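Flavin-dependent monooxygenase, oxygenase subunit HsaA (PDB 3AFF) probably hydroxylates the phenolic ring of the cholesterol breakdown product 3-HSA to the catechol 3,4-DHSA, using reduced flavin and molecular oxygen. Local coordinates at residues R7-L19 and K42-Q54. Sequence-based numbering, arbitrary orientation.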
loop_
_atom_site.group_PDB
_atom_site.type_symbol
_atom_site.label_atom_id
_atom_site.label_comp_id
_atom_site.label_asym_id
_atom_site.label_seq_id
_atom_site.Cartn_x
_atom_site.Cartn_y
_atom_site.Cartn_z
ATOM N N ARG A 7 2.474 -24.652 52.894
ATOM C CA ARG A 7 2.981 -24.759 51.472
ATOM C C ARG A 7 1.867 -24.725 50.430
ATOM O O ARG A 7 0.978 -25.579 50.421
ATOM C CB ARG A 7 3.841 -26.015 51.226
ATOM C CG ARG A 7 4.227 -26.193 49.731
ATOM C CD ARG A 7 4.748 -27.572 49.394
ATOM N NE ARG A 7 6.175 -27.704 49.647
ATOM C CZ ARG A 7 6.886 -28.837 49.576
ATOM N NH1 ARG A 7 6.343 -30.013 49.211
ATOM N NH2 ARG A 7 8.177 -28.774 49.873
ATOM N N ASP A 8 1.953 -23.710 49.571
ATOM C CA ASP A 8 1.082 -23.476 48.427
ATOM C C ASP A 8 1.963 -23.245 47.173
ATOM O O ASP A 8 3.195 -23.357 47.253
ATOM C CB ASP A 8 0.159 -22.273 48.698
ATOM C CG ASP A 8 0.915 -21.011 49.149
ATOM O OD1 ASP A 8 2.157 -20.921 49.050
ATOM O OD2 ASP A 8 0.231 -20.073 49.582
ATOM N N ALA A 9 1.333 -22.970 46.030
ATOM C CA ALA A 9 2.047 -22.727 44.772
ATOM C C ALA A 9 3.010 -21.550 44.879
ATOM O O ALA A 9 4.154 -21.622 44.437
ATOM C CB ALA A 9 1.054 -22.482 43.649
ATOM N N GLN A 10 2.547 -20.468 45.500
ATOM C CA GLN A 10 3.403 -19.280 45.678
ATOM C C GLN A 10 4.686 -19.580 46.457
ATOM O O GLN A 10 5.769 -19.172 46.056
ATOM C CB GLN A 10 2.591 -18.106 46.261
ATOM C CG GLN A 10 1.421 -17.620 45.343
ATOM C CD GLN A 10 0.144 -18.551 45.280
ATOM O OE1 GLN A 10 -0.164 -19.364 46.195
ATOM N NE2 GLN A 10 -0.609 -18.407 44.170
ATOM N N SER A 11 4.623 -20.387 47.522
ATOM C CA SER A 11 5.883 -20.684 48.250
ATOM C C SER A 11 6.822 -21.610 47.523
ATOM O O SER A 11 8.041 -21.552 47.740
ATOM C CB SER A 11 5.644 -21.161 49.687
ATOM O OG SER A 11 5.182 -22.495 49.735
ATOM N N VAL A 12 6.258 -22.513 46.693
ATOM C CA VAL A 12 7.082 -23.352 45.830
ATOM C C VAL A 12 7.823 -22.461 44.896
ATOM O O VAL A 12 9.040 -22.562 44.782
ATOM C CB VAL A 12 6.247 -24.457 45.074
ATOM C CG1 VAL A 12 7.121 -25.295 44.225
ATOM C CG2 VAL A 12 5.577 -25.356 46.070
ATOM N N LEU A 13 7.109 -21.567 44.231
ATOM C CA LEU A 13 7.756 -20.635 43.254
ATOM C C LEU A 13 8.928 -19.857 43.920
ATOM O O LEU A 13 10.070 -19.817 43.416
ATOM C CB LEU A 13 6.675 -19.690 42.673
ATOM C CG LEU A 13 6.506 -19.402 41.174
ATOM C CD1 LEU A 13 7.129 -20.457 40.270
ATOM C CD2 LEU A 13 5.066 -19.141 40.767
ATOM N N ALA A 14 8.632 -19.284 45.099
ATOM C CA ALA A 14 9.628 -18.626 45.970
ATOM C C ALA A 14 10.876 -19.471 46.234
ATOM O O ALA A 14 11.985 -18.979 46.106
ATOM C CB ALA A 14 8.958 -18.229 47.306
ATOM N N ALA A 15 10.663 -20.756 46.564
ATOM C CA ALA A 15 11.721 -21.727 46.810
ATOM C C ALA A 15 12.530 -22.160 45.576
ATOM O O ALA A 15 13.704 -22.492 45.675
ATOM C CB ALA A 15 11.131 -22.946 47.527
ATOM N N ILE A 16 11.888 -22.195 44.423
ATOM C CA ILE A 16 12.586 -22.382 43.136
ATOM C C ILE A 16 13.576 -21.224 42.879
ATOM O O ILE A 16 14.727 -21.433 42.473
ATOM C CB ILE A 16 11.534 -22.576 41.978
ATOM C CG1 ILE A 16 11.018 -24.034 42.019
ATOM C CG2 ILE A 16 12.150 -22.278 40.636
ATOM C CD1 ILE A 16 9.657 -24.256 41.409
ATOM N N ASP A 17 13.140 -20.010 43.170
ATOM C CA ASP A 17 14.040 -18.890 43.138
ATOM C C ASP A 17 15.321 -19.115 43.950
ATOM O O ASP A 17 16.421 -18.854 43.468
ATOM C CB ASP A 17 13.304 -17.669 43.632
ATOM C CG ASP A 17 12.744 -16.844 42.505
ATOM O OD1 ASP A 17 12.788 -17.287 41.309
ATOM O OD2 ASP A 17 12.272 -15.724 42.812
ATOM N N ASN A 18 15.198 -19.638 45.172
ATOM C CA ASN A 18 16.384 -19.944 45.955
ATOM C C ASN A 18 17.292 -20.994 45.338
ATOM O O ASN A 18 18.508 -21.012 45.617
ATOM C CB ASN A 18 16.016 -20.309 47.375
ATOM C CG ASN A 18 15.590 -19.104 48.165
ATOM O OD1 ASN A 18 14.508 -19.080 48.794
ATOM N ND2 ASN A 18 16.413 -18.062 48.102
ATOM N N LEU A 19 16.706 -21.850 44.491
ATOM C CA LEU A 19 17.446 -22.869 43.789
ATOM C C LEU A 19 18.249 -22.361 42.568
ATOM O O LEU A 19 19.184 -23.019 42.133
ATOM C CB LEU A 19 16.478 -23.954 43.329
ATOM C CG LEU A 19 15.836 -24.954 44.296
ATOM C CD1 LEU A 19 15.294 -26.127 43.469
ATOM C CD2 LEU A 19 16.822 -25.465 45.308
ATOM N N LYS A 42 16.376 -34.112 43.208
ATOM C CA LYS A 42 16.030 -34.160 44.641
ATOM C C LYS A 42 15.642 -32.768 45.154
ATOM O O LYS A 42 14.648 -32.614 45.862
ATOM C CB LYS A 42 17.194 -34.728 45.472
ATOM C CG LYS A 42 16.778 -35.166 46.893
ATOM C CD LYS A 42 18.013 -35.311 47.814
ATOM C CE LYS A 42 17.575 -35.593 49.281
ATOM N NZ LYS A 42 17.332 -34.267 49.995
ATOM N N ALA A 43 16.442 -31.754 44.802
ATOM C CA ALA A 43 16.143 -30.367 45.217
ATOM C C ALA A 43 14.740 -29.970 44.790
ATOM O O ALA A 43 13.940 -29.510 45.602
ATOM C CB ALA A 43 17.165 -29.393 44.619
ATOM N N LEU A 44 14.453 -30.141 43.503
ATOM C CA LEU A 44 13.109 -29.856 42.955
ATOM C C LEU A 44 12.010 -30.674 43.646
ATOM O O LEU A 44 10.911 -30.174 43.932
ATOM C CB LEU A 44 13.070 -30.156 41.437
ATOM C CG LEU A 44 13.737 -29.198 40.445
ATOM C CD1 LEU A 44 13.837 -29.880 39.072
ATOM C CD2 LEU A 44 12.981 -27.864 40.392
ATOM N N ASP A 45 12.275 -31.951 43.884
ATOM C CA ASP A 45 11.287 -32.728 44.590
ATOM C C ASP A 45 11.043 -32.141 46.017
ATOM O O ASP A 45 9.903 -31.903 46.423
ATOM C CB ASP A 45 11.674 -34.213 44.632
ATOM C CG ASP A 45 10.561 -35.076 45.270
ATOM O OD1 ASP A 45 9.426 -35.145 44.718
ATOM O OD2 ASP A 45 10.801 -35.600 46.369
ATOM N N ASP A 46 12.137 -31.913 46.756
ATOM C CA ASP A 46 12.101 -31.326 48.137
ATOM C C ASP A 46 11.331 -30.008 48.258
ATOM O O ASP A 46 10.604 -29.833 49.226
ATOM C CB ASP A 46 13.519 -31.037 48.655
ATOM C CG ASP A 46 14.305 -32.287 49.042
ATOM O OD1 ASP A 46 13.729 -33.400 49.172
ATOM O OD2 ASP A 46 15.545 -32.137 49.167
ATOM N N VAL A 47 11.509 -29.068 47.328
ATOM C CA VAL A 47 10.777 -27.767 47.411
ATOM C C VAL A 47 9.335 -27.906 46.916
ATOM O O VAL A 47 8.523 -26.962 47.001
ATOM C CB VAL A 47 11.462 -26.611 46.613
ATOM C CG1 VAL A 47 12.909 -26.406 47.103
ATOM C CG2 VAL A 47 11.368 -26.858 45.043
ATOM N N GLY A 48 9.004 -29.081 46.379
ATOM C CA GLY A 48 7.625 -29.354 46.021
ATOM C C GLY A 48 7.272 -29.103 44.551
ATOM O O GLY A 48 6.102 -29.057 44.207
ATOM N N PHE A 49 8.276 -28.965 43.690
ATOM C CA PHE A 49 8.031 -28.632 42.253
ATOM C C PHE A 49 7.117 -29.636 41.550
ATOM O O PHE A 49 6.167 -29.252 40.856
ATOM C CB PHE A 49 9.336 -28.474 41.460
ATOM C CG PHE A 49 9.110 -28.388 39.970
ATOM C CD1 PHE A 49 8.739 -27.166 39.383
ATOM C CD2 PHE A 49 9.145 -29.563 39.155
ATOM C CE1 PHE A 49 8.488 -27.090 37.973
ATOM C CE2 PHE A 49 8.856 -29.472 37.782
ATOM C CZ PHE A 49 8.541 -28.224 37.192
ATOM N N PHE A 50 7.398 -30.938 41.730
ATOM C CA PHE A 50 6.582 -31.993 41.068
ATOM C C PHE A 50 5.156 -32.091 41.572
ATOM O O PHE A 50 4.255 -32.589 40.846
ATOM C CB PHE A 50 7.274 -33.352 41.106
ATOM C CG PHE A 50 8.594 -33.342 40.436
ATOM C CD1 PHE A 50 8.683 -33.233 39.031
ATOM C CD2 PHE A 50 9.737 -33.355 41.178
ATOM C CE1 PHE A 50 9.935 -33.205 38.376
ATOM C CE2 PHE A 50 10.986 -33.325 40.550
ATOM C CZ PHE A 50 11.088 -33.247 39.154
ATOM N N THR A 51 4.900 -31.546 42.762
ATOM C CA THR A 51 3.522 -31.498 43.276
ATOM C C THR A 51 2.595 -30.466 42.646
ATOM O O THR A 51 1.362 -30.531 42.846
ATOM C CB THR A 51 3.452 -31.290 44.831
ATOM O OG1 THR A 51 3.820 -29.928 45.152
ATOM C CG2 THR A 51 4.396 -32.280 45.536
ATOM N N LEU A 52 3.158 -29.525 41.874
ATOM C CA LEU A 52 2.439 -28.324 41.465
ATOM C C LEU A 52 1.139 -28.608 40.763
ATOM O O LEU A 52 0.101 -28.031 41.091
ATOM C CB LEU A 52 3.318 -27.449 40.547
ATOM C CG LEU A 52 4.317 -26.529 41.269
ATOM C CD1 LEU A 52 5.425 -25.989 40.353
ATOM C CD2 LEU A 52 3.609 -25.392 42.109
ATOM N N LEU A 53 1.208 -29.520 39.791
ATOM C CA LEU A 53 0.063 -29.887 38.972
ATOM C C LEU A 53 -0.531 -31.244 39.325
ATOM O O LEU A 53 -1.495 -31.682 38.707
ATOM C CB LEU A 53 0.512 -29.884 37.501
ATOM C CG LEU A 53 0.676 -28.487 36.878
ATOM C CD1 LEU A 53 1.224 -28.697 35.463
ATOM C CD2 LEU A 53 -0.733 -27.853 36.755
ATOM N N GLN A 54 0.038 -31.882 40.342
ATOM C CA GLN A 54 -0.471 -33.148 40.918
ATOM C C GLN A 54 -1.799 -32.950 41.710
ATOM O O GLN A 54 -1.986 -31.911 42.326
ATOM C CB GLN A 54 0.610 -33.737 41.787
ATOM C CG GLN A 54 0.225 -35.095 42.427
ATOM C CD GLN A 54 1.375 -35.705 43.147
ATOM O OE1 GLN A 54 2.161 -35.003 43.791
ATOM N NE2 GLN A 54 1.490 -37.043 43.077
HETATM O O HOH W 1 7.901 -32.866 48.651
#
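Val12 and Val47 mark the nearest backbone approach, CA to CA 6.0 Å, between helix 9-19 and helix 42-47, whose axes run roughly antiparallel at 151° and come within 10.0 Å. Ala15 CB lies 3.8 Å from Val47 CB. The Ile16 side chain crosses that of Val47 at about a right angle, and Ile16 CD1 reaches the edge of the Phe49 ring, 3.7 Å from Phe49 CD1. Leu19 CD1 packs on Ala43 CB at 3.9 Å. This is a helix pair of the all-helical N-terminal domain of the acyl-CoA dehydrogenase fold. Helix 42-47 ends in a Schellman motif at Gly48, with positive phi. Val12 sits over this turn: with CG1 anti to the backbone N (chi1 -179°), CG1 and CG2 each lie 3.5 Å from Val47 O. Leu52 CD2 rests against Val12 CB and Ala9 CA. Arg7, exposed, lies across the turn, one guanidinium face over Val47 O and Gly48 CA, both offset toward the rim. Arg7 NH2 gives Asp46 O a weak hydrogen bond, short at 2.7 Å but bent to 130°. A water in the guanidinium plane joins Arg7 NH1 to Asp45 O. Leu44 and Phe49 touch Ser86 of helix 80-96, and Phe49 also meets the Phe68 ring.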